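Local structure of putative hydrolase (Chloroflexus aurantiacus J-10-fl, 3CMN) at residues 134-142 with 155-166; 320-331 with 352-363. The protein is a putative hydrolase, probably a zinc-dependent peptidase of the zincin-like family, with a substrate that is not known. All coordinates share one frame; numbering follows the deposited sequence.

Contact 1: 134-142 with 155-166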
loop_
_atom_site.group_PDB
_atom_site.type_symbol
_atom_site.label_atom_id
_atom_site.label_comp_id
_atom_site.label_asym_id
_atom_site.label_seq_id
_atom_site.Cartn_x
_atom_site.Cartn_y
_atom_site.Cartn_z
ATOM N N LEU A 134 0.486 10.870 10.040
ATOM C CA LEU A 134 0.491 10.087 8.809
ATOM C C LEU A 134 0.377 11.012 7.602
ATOM O O LEU A 134 1.016 10.778 6.584
ATOM C CB LEU A 134 -0.668 9.085 8.808
ATOM C CG LEU A 134 -0.495 7.841 9.687
ATOM C CD1 LEU A 134 -1.774 7.023 9.652
ATOM C CD2 LEU A 134 0.706 6.999 9.207
ATOM N N ALA A 135 -0.414 12.076 7.741
ATOM C CA ALA A 135 -0.613 13.042 6.664
ATOM C C ALA A 135 0.666 13.732 6.164
ATOM O O ALA A 135 0.715 14.207 5.026
ATOM C CB ALA A 135 -1.643 14.091 7.076
ATOM N N GLN A 136 1.702 13.791 6.989
ATOM C CA GLN A 136 2.937 14.428 6.545
ATOM C C GLN A 136 3.964 13.433 6.063
ATOM O O GLN A 136 5.101 13.789 5.769
ATOM C CB GLN A 136 3.555 15.274 7.653
ATOM C CG GLN A 136 3.191 14.898 9.047
ATOM C CD GLN A 136 3.921 15.750 10.059
ATOM O OE1 GLN A 136 5.138 15.622 10.233
ATOM N NE2 GLN A 136 3.189 16.640 10.728
ATOM N N ARG A 137 3.549 12.180 5.961
ATOM C CA ARG A 137 4.458 11.147 5.529
ATOM C C ARG A 137 3.936 10.335 4.350
ATOM O O ARG A 137 4.715 9.846 3.534
ATOM C CB ARG A 137 4.781 10.260 6.726
ATOM C CG ARG A 137 5.341 11.070 7.900
ATOM C CD ARG A 137 6.192 10.199 8.768
ATOM N NE ARG A 137 6.951 9.290 7.916
ATOM C CZ ARG A 137 7.674 8.262 8.354
ATOM N NH1 ARG A 137 7.754 7.991 9.659
ATOM N NH2 ARG A 137 8.304 7.490 7.477
ATOM N N VAL A 138 2.620 10.214 4.238
ATOM C CA VAL A 138 2.040 9.455 3.144
ATOM C C VAL A 138 2.371 10.131 1.812
ATOM O O VAL A 138 2.349 11.363 1.677
ATOM C CB VAL A 138 0.504 9.318 3.295
ATOM C CG1 VAL A 138 -0.176 10.667 3.046
ATOM C CG2 VAL A 138 -0.018 8.276 2.335
ATOM N N LEU A 139 2.686 9.303 0.828
ATOM C CA LEU A 139 3.044 9.786 -0.493
ATOM C C LEU A 139 1.948 9.550 -1.522
ATOM O O LEU A 139 1.762 10.362 -2.418
ATOM C CB LEU A 139 4.352 9.125 -0.942
ATOM C CG LEU A 139 5.732 9.764 -0.661
ATOM C CD1 LEU A 139 5.722 10.712 0.527
ATOM C CD2 LEU A 139 6.734 8.629 -0.461
ATOM N N GLY A 140 1.208 8.458 -1.381
ATOM C CA GLY A 140 0.149 8.173 -2.337
ATOM C C GLY A 140 -0.918 7.171 -1.923
ATOM O O GLY A 140 -0.987 6.737 -0.778
ATOM N N GLN A 141 -1.743 6.797 -2.895
ATOM C CA GLN A 141 -2.857 5.878 -2.708
ATOM C C GLN A 141 -2.699 4.593 -1.898
ATOM O O GLN A 141 -3.529 4.300 -1.037
ATOM C CB GLN A 141 -3.431 5.497 -4.072
ATOM C CG GLN A 141 -4.292 6.566 -4.703
ATOM C CD GLN A 141 -5.728 6.113 -4.912
ATOM O OE1 GLN A 141 -6.577 6.894 -5.312
ATOM N NE2 GLN A 141 -5.999 4.845 -4.643
ATOM N N TYR A 142 -1.659 3.819 -2.168
ATOM C CA TYR A 142 -1.501 2.539 -1.484
ATOM C C TYR A 142 -0.423 2.428 -0.419
ATOM O O TYR A 142 0.237 1.402 -0.308
ATOM C CB TYR A 142 -1.303 1.437 -2.536
ATOM C CG TYR A 142 -2.471 1.336 -3.504
ATOM C CD1 TYR A 142 -2.551 2.159 -4.630
ATOM C CD2 TYR A 142 -3.540 0.477 -3.242
ATOM C CE1 TYR A 142 -3.674 2.135 -5.464
ATOM C CE2 TYR A 142 -4.661 0.442 -4.063
ATOM C CZ TYR A 142 -4.728 1.272 -5.166
ATOM O OH TYR A 142 -5.868 1.253 -5.939
ATOM N N SER A 155 -9.069 5.893 -10.508
ATOM C CA SER A 155 -8.280 7.090 -10.246
ATOM C C SER A 155 -7.129 6.839 -9.295
ATOM O O SER A 155 -7.079 5.813 -8.638
ATOM C CB SER A 155 -9.181 8.173 -9.654
ATOM O OG SER A 155 -9.689 7.751 -8.401
ATOM N N LEU A 156 -6.196 7.785 -9.238
ATOM C CA LEU A 156 -5.057 7.695 -8.332
ATOM C C LEU A 156 -4.752 9.095 -7.832
ATOM O O LEU A 156 -4.972 10.073 -8.545
ATOM C CB LEU A 156 -3.826 7.131 -9.052
ATOM C CG LEU A 156 -3.795 5.629 -9.349
ATOM C CD1 LEU A 156 -2.572 5.301 -10.188
ATOM C CD2 LEU A 156 -3.747 4.839 -8.042
ATOM N N TYR A 157 -4.275 9.198 -6.594
ATOM C CA TYR A 157 -3.908 10.503 -6.046
ATOM C C TYR A 157 -2.472 10.455 -5.580
ATOM O O TYR A 157 -1.939 9.391 -5.282
ATOM C CB TYR A 157 -4.842 10.945 -4.898
ATOM C CG TYR A 157 -4.818 10.100 -3.628
ATOM C CD1 TYR A 157 -3.709 10.110 -2.772
ATOM C CD2 TYR A 157 -5.927 9.320 -3.267
ATOM C CE1 TYR A 157 -3.702 9.362 -1.585
ATOM C CE2 TYR A 157 -5.931 8.570 -2.076
ATOM C CZ TYR A 157 -4.818 8.593 -1.245
ATOM O OH TYR A 157 -4.799 7.831 -0.092
ATOM N N PHE A 158 -1.849 11.620 -5.544
ATOM C CA PHE A 158 -0.467 11.751 -5.126
ATOM C C PHE A 158 -0.411 12.932 -4.179
ATOM O O PHE A 158 -0.950 13.988 -4.483
ATOM C CB PHE A 158 0.429 12.009 -6.350
ATOM C CG PHE A 158 0.285 10.969 -7.439
ATOM C CD1 PHE A 158 -0.767 11.022 -8.342
ATOM C CD2 PHE A 158 1.184 9.905 -7.527
ATOM C CE1 PHE A 158 -0.928 10.027 -9.321
ATOM C CE2 PHE A 158 1.035 8.905 -8.497
ATOM C CZ PHE A 158 -0.025 8.968 -9.396
ATOM N N VAL A 159 0.178 12.736 -3.017
ATOM C CA VAL A 159 0.359 13.864 -2.110
ATOM C C VAL A 159 1.664 14.594 -2.406
ATOM O O VAL A 159 2.651 14.401 -1.723
ATOM C CB VAL A 159 0.324 13.414 -0.639
ATOM C CG1 VAL A 159 0.160 14.614 0.281
ATOM C CG2 VAL A 159 -0.793 12.405 -0.417
ATOM N N GLU A 160 1.684 15.344 -3.502
ATOM C CA GLU A 160 2.859 15.978 -4.087
ATOM C C GLU A 160 3.712 16.646 -3.016
ATOM O O GLU A 160 4.957 16.606 -3.157
ATOM C CB GLU A 160 2.446 16.994 -5.153
ATOM C CG GLU A 160 3.289 16.944 -6.417
ATOM C CD GLU A 160 4.615 17.664 -6.264
ATOM O OE1 GLU A 160 4.645 18.714 -5.588
ATOM O OE2 GLU A 160 5.622 17.178 -6.819
ATOM N N PRO A 161 3.165 17.330 -2.026
ATOM C CA PRO A 161 4.013 18.003 -1.037
ATOM C C PRO A 161 5.005 17.072 -0.361
ATOM O O PRO A 161 6.182 17.405 -0.242
ATOM C CB PRO A 161 3.002 18.600 -0.058
ATOM C CG PRO A 161 1.814 18.909 -0.946
ATOM C CD PRO A 161 1.740 17.664 -1.821
ATOM N N ASN A 162 4.532 15.907 0.077
ATOM C CA ASN A 162 5.411 14.945 0.742
ATOM C C ASN A 162 6.338 14.285 -0.275
ATOM O O ASN A 162 7.479 13.952 0.038
ATOM C CB ASN A 162 4.596 13.882 1.489
ATOM C CG ASN A 162 3.656 14.486 2.517
ATOM O OD1 ASN A 162 3.711 15.688 2.789
ATOM N ND2 ASN A 162 2.783 13.656 3.092
ATOM N N ILE A 163 5.838 14.099 -1.488
ATOM C CA ILE A 163 6.629 13.516 -2.565
ATOM C C ILE A 163 7.810 14.455 -2.876
ATOM O O ILE A 163 8.944 14.012 -3.028
ATOM C CB ILE A 163 5.768 13.321 -3.853
ATOM C CG1 ILE A 163 4.639 12.324 -3.577
ATOM C CG2 ILE A 163 6.637 12.827 -5.002
ATOM C CD1 ILE A 163 3.728 12.043 -4.756
ATOM N N ALA A 164 7.521 15.753 -2.954
ATOM C CA ALA A 164 8.534 16.764 -3.236
ATOM C C ALA A 164 9.575 16.824 -2.114
ATOM O O ALA A 164 10.769 16.964 -2.374
ATOM C CB ALA A 164 7.876 18.129 -3.415
ATOM N N ARG A 165 9.124 16.710 -0.871
ATOM C CA ARG A 165 10.034 16.756 0.262
ATOM C C ARG A 165 10.960 15.547 0.326
ATOM O O ARG A 165 12.116 15.678 0.721
ATOM C CB ARG A 165 9.245 16.880 1.560
ATOM C CG ARG A 165 8.707 18.268 1.774
ATOM C CD ARG A 165 7.618 18.311 2.832
ATOM N NE ARG A 165 7.186 19.687 3.056
ATOM C CZ ARG A 165 6.679 20.477 2.109
ATOM N NH1 ARG A 165 6.530 20.029 0.867
ATOM N NH2 ARG A 165 6.342 21.724 2.404
ATOM N N VAL A 166 10.466 14.373 -0.057
ATOM C CA VAL A 166 11.304 13.182 -0.039
ATOM C C VAL A 166 12.327 13.269 -1.171
ATOM O O VAL A 166 13.508 13.028 -0.964
ATOM C CB VAL A 166 10.475 11.880 -0.207
ATOM C CG1 VAL A 166 11.407 10.688 -0.282
ATOM C CG2 VAL A 166 9.517 11.703 0.963
HETATM O O HOH W 1 -2.411 6.536 1.491
#
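N162 and the chain from A135 to L139 meet where helix 120-135 has ended and the short strand 155-158, one of two in the small parallel sheet of this mostly helical protein of the zincin-like family, passes into helix 160-169. N162, in the first turn of that helix, can be followed outward. Its CB lies beside V138 O and 3.5 Å from CD1 of L139. The chi1 of -58° sets CG anti to the carbonyl carbon, where it too faces V138 O, and directs the amide at the turn after helix 120-135. There ND2 gives both hydrogens to carbonyls: to A135 O at 2.9 Å, with A135 O in the amide plane and an N-H...O angle of 165°, and to V138 O at 2.7 Å, more bent and tilted from that plane. OD1 turns to the side chain of R79, so the whole amide is fixed in rotation. Next along, the backbone bond from V159 N to L139 O, 2.9 Å, accompanies a single bridge between G140 and F158. L139 also packs its CG on CG1 of I163. Beyond the bridge, Q141 lays CG over one face of the Y157 ring, a CH-pi contact 3.6 Å from the centroid and 16° off the normal, and the bend at chi2 brings OE1 toward CD2 of that ring. At its hydroxyl end, a water donates to G140 O at 2.7 Å and also hydrogen-bonds Y157 OH.

Contact 2: 320-331 with 352-363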
loop_
_atom_site.group_PDB
_atom_site.type_symbol
_atom_site.label_atom_id
_atom_site.label_comp_id
_atom_site.label_asym_id
_atom_site.label_seq_id
_atom_site.Cartn_x
_atom_site.Cartn_y
_atom_site.Cartn_z
ATOM N N GLY A 320 9.244 -11.008 1.391
ATOM C CA GLY A 320 8.254 -11.220 0.354
ATOM C C GLY A 320 8.797 -11.006 -1.045
ATOM O O GLY A 320 8.223 -11.502 -2.017
ATOM N N GLU A 321 9.904 -10.279 -1.160
ATOM C CA GLU A 321 10.490 -10.005 -2.471
ATOM C C GLU A 321 11.412 -11.131 -2.945
ATOM O O GLU A 321 11.438 -11.469 -4.126
ATOM C CB GLU A 321 11.263 -8.682 -2.436
ATOM C CG GLU A 321 11.175 -7.908 -3.748
ATOM C CD GLU A 321 12.049 -6.675 -3.770
ATOM O OE1 GLU A 321 11.998 -5.889 -2.804
ATOM O OE2 GLU A 321 12.777 -6.486 -4.763
ATOM N N ALA A 322 12.162 -11.702 -2.009
ATOM C CA ALA A 322 13.084 -12.796 -2.292
ATOM C C ALA A 322 12.268 -14.029 -2.630
ATOM O O ALA A 322 12.714 -14.891 -3.391
ATOM C CB ALA A 322 13.968 -13.064 -1.085
ATOM N N PHE A 323 11.071 -14.117 -2.058
ATOM C CA PHE A 323 10.184 -15.235 -2.346
ATOM C C PHE A 323 9.906 -15.184 -3.844
ATOM O O PHE A 323 10.159 -16.139 -4.568
ATOM C CB PHE A 323 8.862 -15.098 -1.571
ATOM C CG PHE A 323 7.766 -15.998 -2.080
ATOM C CD1 PHE A 323 7.615 -17.290 -1.587
ATOM C CD2 PHE A 323 6.924 -15.573 -3.109
ATOM C CE1 PHE A 323 6.646 -18.148 -2.119
ATOM C CE2 PHE A 323 5.963 -16.421 -3.644
ATOM C CZ PHE A 323 5.824 -17.709 -3.149
ATOM N N VAL A 324 9.404 -14.042 -4.298
ATOM C CA VAL A 324 9.068 -13.853 -5.702
ATOM C C VAL A 324 10.274 -13.925 -6.636
ATOM O O VAL A 324 10.167 -14.463 -7.737
ATOM C CB VAL A 324 8.349 -12.504 -5.919
ATOM C CG1 VAL A 324 7.945 -12.357 -7.375
ATOM C CG2 VAL A 324 7.119 -12.424 -5.032
ATOM N N ASN A 325 11.413 -13.376 -6.213
ATOM C CA ASN A 325 12.607 -13.412 -7.053
ATOM C C ASN A 325 13.054 -14.853 -7.177
ATOM O O ASN A 325 13.427 -15.315 -8.254
ATOM C CB ASN A 325 13.732 -12.565 -6.450
ATOM C CG ASN A 325 13.498 -11.073 -6.618
ATOM O OD1 ASN A 325 12.965 -10.623 -7.639
ATOM N ND2 ASN A 325 13.913 -10.293 -5.623
ATOM N N ALA A 326 12.997 -15.566 -6.062
ATOM C CA ALA A 326 13.368 -16.963 -6.040
ATOM C C ALA A 326 12.551 -17.734 -7.076
ATOM O O ALA A 326 13.093 -18.154 -8.100
ATOM C CB ALA A 326 13.130 -17.534 -4.656
ATOM N N VAL A 327 11.249 -17.897 -6.832
ATOM C CA VAL A 327 10.407 -18.650 -7.761
ATOM C C VAL A 327 10.490 -18.150 -9.199
ATOM O O VAL A 327 10.497 -18.952 -10.128
ATOM C CB VAL A 327 8.898 -18.702 -7.298
ATOM C CG1 VAL A 327 8.822 -18.646 -5.790
ATOM C CG2 VAL A 327 8.077 -17.598 -7.943
ATOM N N VAL A 328 10.551 -16.839 -9.397
ATOM C CA VAL A 328 10.649 -16.311 -10.757
ATOM C C VAL A 328 11.959 -16.780 -11.389
ATOM O O VAL A 328 12.007 -17.096 -12.571
ATOM C CB VAL A 328 10.597 -14.774 -10.781
ATOM C CG1 VAL A 328 10.957 -14.259 -12.163
ATOM C CG2 VAL A 328 9.200 -14.304 -10.422
ATOM N N ALA A 329 13.025 -16.832 -10.599
ATOM C CA ALA A 329 14.307 -17.290 -11.115
ATOM C C ALA A 329 14.196 -18.777 -11.437
ATOM O O ALA A 329 14.673 -19.241 -12.478
ATOM C CB ALA A 329 15.410 -17.066 -10.078
ATOM N N ALA A 330 13.546 -19.507 -10.533
ATOM C CA ALA A 330 13.366 -20.946 -10.650
ATOM C C ALA A 330 12.354 -21.421 -11.689
ATOM O O ALA A 330 12.500 -22.517 -12.226
ATOM C CB ALA A 330 13.000 -21.518 -9.289
ATOM N N ARG A 331 11.340 -20.616 -11.990
ATOM C CA ARG A 331 10.329 -21.051 -12.950
ATOM C C ARG A 331 9.769 -19.994 -13.882
ATOM O O ARG A 331 9.030 -20.319 -14.811
ATOM C CB ARG A 331 9.180 -21.721 -12.204
ATOM C CG ARG A 331 9.542 -23.085 -11.657
ATOM C CD ARG A 331 9.507 -24.138 -12.764
ATOM N NE ARG A 331 8.419 -25.075 -12.521
ATOM C CZ ARG A 331 8.422 -25.960 -11.532
ATOM N NH1 ARG A 331 9.463 -26.029 -10.712
ATOM N NH2 ARG A 331 7.378 -26.752 -11.337
ATOM N N ILE A 352 6.950 -18.193 2.191
ATOM C CA ILE A 352 7.640 -16.969 1.818
ATOM C C ILE A 352 9.100 -17.081 2.254
ATOM O O ILE A 352 10.000 -16.555 1.593
ATOM C CB ILE A 352 6.962 -15.727 2.472
ATOM C CG1 ILE A 352 5.918 -15.164 1.512
ATOM C CG2 ILE A 352 7.992 -14.656 2.829
ATOM C CD1 ILE A 352 5.103 -14.032 2.084
ATOM N N ARG A 353 9.331 -17.786 3.358
ATOM C CA ARG A 353 10.678 -17.973 3.884
ATOM C C ARG A 353 11.404 -19.074 3.126
ATOM O O ARG A 353 12.639 -19.122 3.090
ATOM C CB ARG A 353 10.616 -18.312 5.372
ATOM C CG ARG A 353 10.101 -17.163 6.225
ATOM C CD ARG A 353 10.349 -17.399 7.698
ATOM N NE ARG A 353 9.468 -18.403 8.282
ATOM C CZ ARG A 353 8.172 -18.214 8.514
ATOM N NH1 ARG A 353 7.605 -17.057 8.203
ATOM N NH2 ARG A 353 7.447 -19.175 9.073
ATOM N N ASN A 354 10.628 -19.964 2.520
ATOM C CA ASN A 354 11.184 -21.055 1.735
ATOM C C ASN A 354 10.265 -21.250 0.541
ATOM O O ASN A 354 9.321 -22.038 0.589
ATOM C CB ASN A 354 11.280 -22.338 2.566
ATOM C CG ASN A 354 10.387 -22.314 3.789
ATOM O OD1 ASN A 354 10.551 -21.474 4.678
ATOM N ND2 ASN A 354 9.435 -23.243 3.845
ATOM N N PRO A 355 10.526 -20.508 -0.545
ATOM C CA PRO A 355 9.733 -20.576 -1.775
ATOM C C PRO A 355 9.553 -22.010 -2.283
ATOM O O PRO A 355 8.476 -22.381 -2.763
ATOM C CB PRO A 355 10.529 -19.703 -2.742
ATOM C CG PRO A 355 11.142 -18.676 -1.833
ATOM C CD PRO A 355 11.617 -19.525 -0.680
ATOM N N GLY A 356 10.610 -22.810 -2.169
ATOM C CA GLY A 356 10.554 -24.193 -2.614
ATOM C C GLY A 356 9.256 -24.887 -2.255
ATOM O O GLY A 356 8.629 -25.517 -3.108
ATOM N N GLN A 357 8.857 -24.775 -0.989
ATOM C CA GLN A 357 7.621 -25.387 -0.501
ATOM C C GLN A 357 6.448 -24.963 -1.380
ATOM O O GLN A 357 5.593 -25.771 -1.738
ATOM C CB GLN A 357 7.343 -24.947 0.943
ATOM C CG GLN A 357 7.154 -26.090 1.935
ATOM C CD GLN A 357 6.655 -25.616 3.297
ATOM O OE1 GLN A 357 5.512 -25.172 3.437
ATOM N NE2 GLN A 357 7.517 -25.703 4.305
ATOM N N TRP A 358 6.417 -23.681 -1.721
ATOM C CA TRP A 358 5.343 -23.138 -2.537
ATOM C C TRP A 358 5.371 -23.672 -3.968
ATOM O O TRP A 358 4.324 -24.001 -4.537
ATOM C CB TRP A 358 5.434 -21.611 -2.570
ATOM C CG TRP A 358 4.297 -20.968 -3.295
ATOM C CD1 TRP A 358 3.068 -20.659 -2.785
ATOM C CD2 TRP A 358 4.287 -20.536 -4.666
ATOM N NE1 TRP A 358 2.295 -20.055 -3.751
ATOM C CE2 TRP A 358 3.017 -19.967 -4.914
ATOM C CE3 TRP A 358 5.226 -20.575 -5.707
ATOM C CZ2 TRP A 358 2.664 -19.437 -6.155
ATOM C CZ3 TRP A 358 4.876 -20.048 -6.946
ATOM C CH2 TRP A 358 3.601 -19.484 -7.160
ATOM N N ILE A 359 6.567 -23.743 -4.549
ATOM C CA ILE A 359 6.712 -24.224 -5.916
ATOM C C ILE A 359 6.208 -25.658 -6.007
ATOM O O ILE A 359 5.486 -26.016 -6.938
ATOM C CB ILE A 359 8.188 -24.104 -6.389
ATOM C CG1 ILE A 359 8.576 -22.621 -6.432
ATOM C CG2 ILE A 359 8.374 -24.735 -7.774
ATOM C CD1 ILE A 359 9.972 -22.347 -6.956
ATOM N N VAL A 360 6.555 -26.463 -5.010
ATOM C CA VAL A 360 6.118 -27.845 -4.968
ATOM C C VAL A 360 4.592 -27.910 -4.847
ATOM O O VAL A 360 3.927 -28.601 -5.625
ATOM C CB VAL A 360 6.770 -28.584 -3.777
ATOM C CG1 VAL A 360 6.203 -29.979 -3.644
ATOM C CG2 VAL A 360 8.264 -28.653 -3.978
ATOM N N ARG A 361 4.039 -27.182 -3.882
ATOM C CA ARG A 361 2.592 -27.172 -3.680
ATOM C C ARG A 361 1.829 -26.743 -4.934
ATOM O O ARG A 361 0.750 -27.269 -5.212
ATOM C CB ARG A 361 2.218 -26.256 -2.508
ATOM C CG ARG A 361 0.723 -26.250 -2.169
ATOM C CD ARG A 361 0.456 -25.641 -0.790
ATOM N NE ARG A 361 0.749 -24.212 -0.712
ATOM C CZ ARG A 361 -0.109 -23.242 -1.035
ATOM N NH1 ARG A 361 -1.337 -23.527 -1.467
ATOM N NH2 ARG A 361 0.259 -21.972 -0.917
ATOM N N MET A 362 2.372 -25.786 -5.689
ATOM C CA MET A 362 1.688 -25.339 -6.902
ATOM C C MET A 362 1.716 -26.441 -7.947
ATOM O O MET A 362 0.800 -26.548 -8.757
ATOM C CB MET A 362 2.327 -24.069 -7.487
ATOM C CG MET A 362 2.046 -22.765 -6.714
ATOM S SD MET A 362 0.328 -22.466 -6.277
ATOM C CE MET A 362 -0.305 -21.914 -7.655
ATOM N N ASP A 363 2.778 -27.248 -7.917
ATOM C CA ASP A 363 2.956 -28.363 -8.842
ATOM C C ASP A 363 1.911 -29.439 -8.626
ATOM O O ASP A 363 1.423 -30.041 -9.580
ATOM C CB ASP A 363 4.340 -28.991 -8.672
ATOM C CG ASP A 363 5.414 -28.223 -9.393
ATOM O OD1 ASP A 363 5.050 -27.378 -10.230
ATOM O OD2 ASP A 363 6.616 -28.474 -9.135
#
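The N-to-C directions of helix 320-331 and helix 355-363 diverge by 52°, with a closest axial approach of 9.7 Å, while the CA atoms of F323 and I352 mark the nearest backbone approach. P355, at the start of the second helix, is a knob in a hole formed by A322, F323, A326 and V327; its CG reaches CB of A326 at 3.6 Å. F323 leaves its helix with CG anti to the backbone N (chi1 165°), which carries the ring across to W358. The pair is edge-to-face: CZ of F323 comes over one face of the indole, 3.6 Å from CD2 of W358, and the planes stand 75° apart. On the other indole face lies CG of M362, so the tryptophan is held between the two, and its NE1 bonds to the carbonyl of N345. Near the root of the F323 ring, CD1 lies 3.4 Å from CA of I352. With F323 cut back to an alanine, the W358 face would probably lose its aromatic partner and a gap would open between I352, P355 and W358. Farther along, V327 sets CB 3.8 Å from CD1 of I359, and that same methyl also meets CB of A330. Past the apolar side chains, R331 bends at chi2 and chi3 to bring NH2 to both oxygens of D363, 2.7 Å from OD1 and 2.9 Å from OD2. The hydrogen bond to OD2 uses its syn lone pair, and the guanidinium and carboxylate planes are nearly coplanar. Apolar packing thus joins the helices over most of their length, and one salt bridge between exposed residues pairs the opposite charges at the end.

In the fold
Contact 1 closes along the chain before contact 2 opens, and the two lie on opposite sides of the chain's centre. Their centres are 32 Å apart and their nearest atoms about 14 Å, so they do not touch. They share no helix or strand: contact 1 joins the end of helix 120-135 and the loop after it to strand 155-158 and helix 160-169, whereas contact 2 joins helix 319-331 to helices 349-353 and 355-363 near the C-terminus. Contact 1 is buried and reaches the helix 174-193, whose HExxH pattern would be consistent with a zinc site, although no metal is bound there here. Contact 2, partly buried, ties C-terminal helices together at the periphery, away from that possible site.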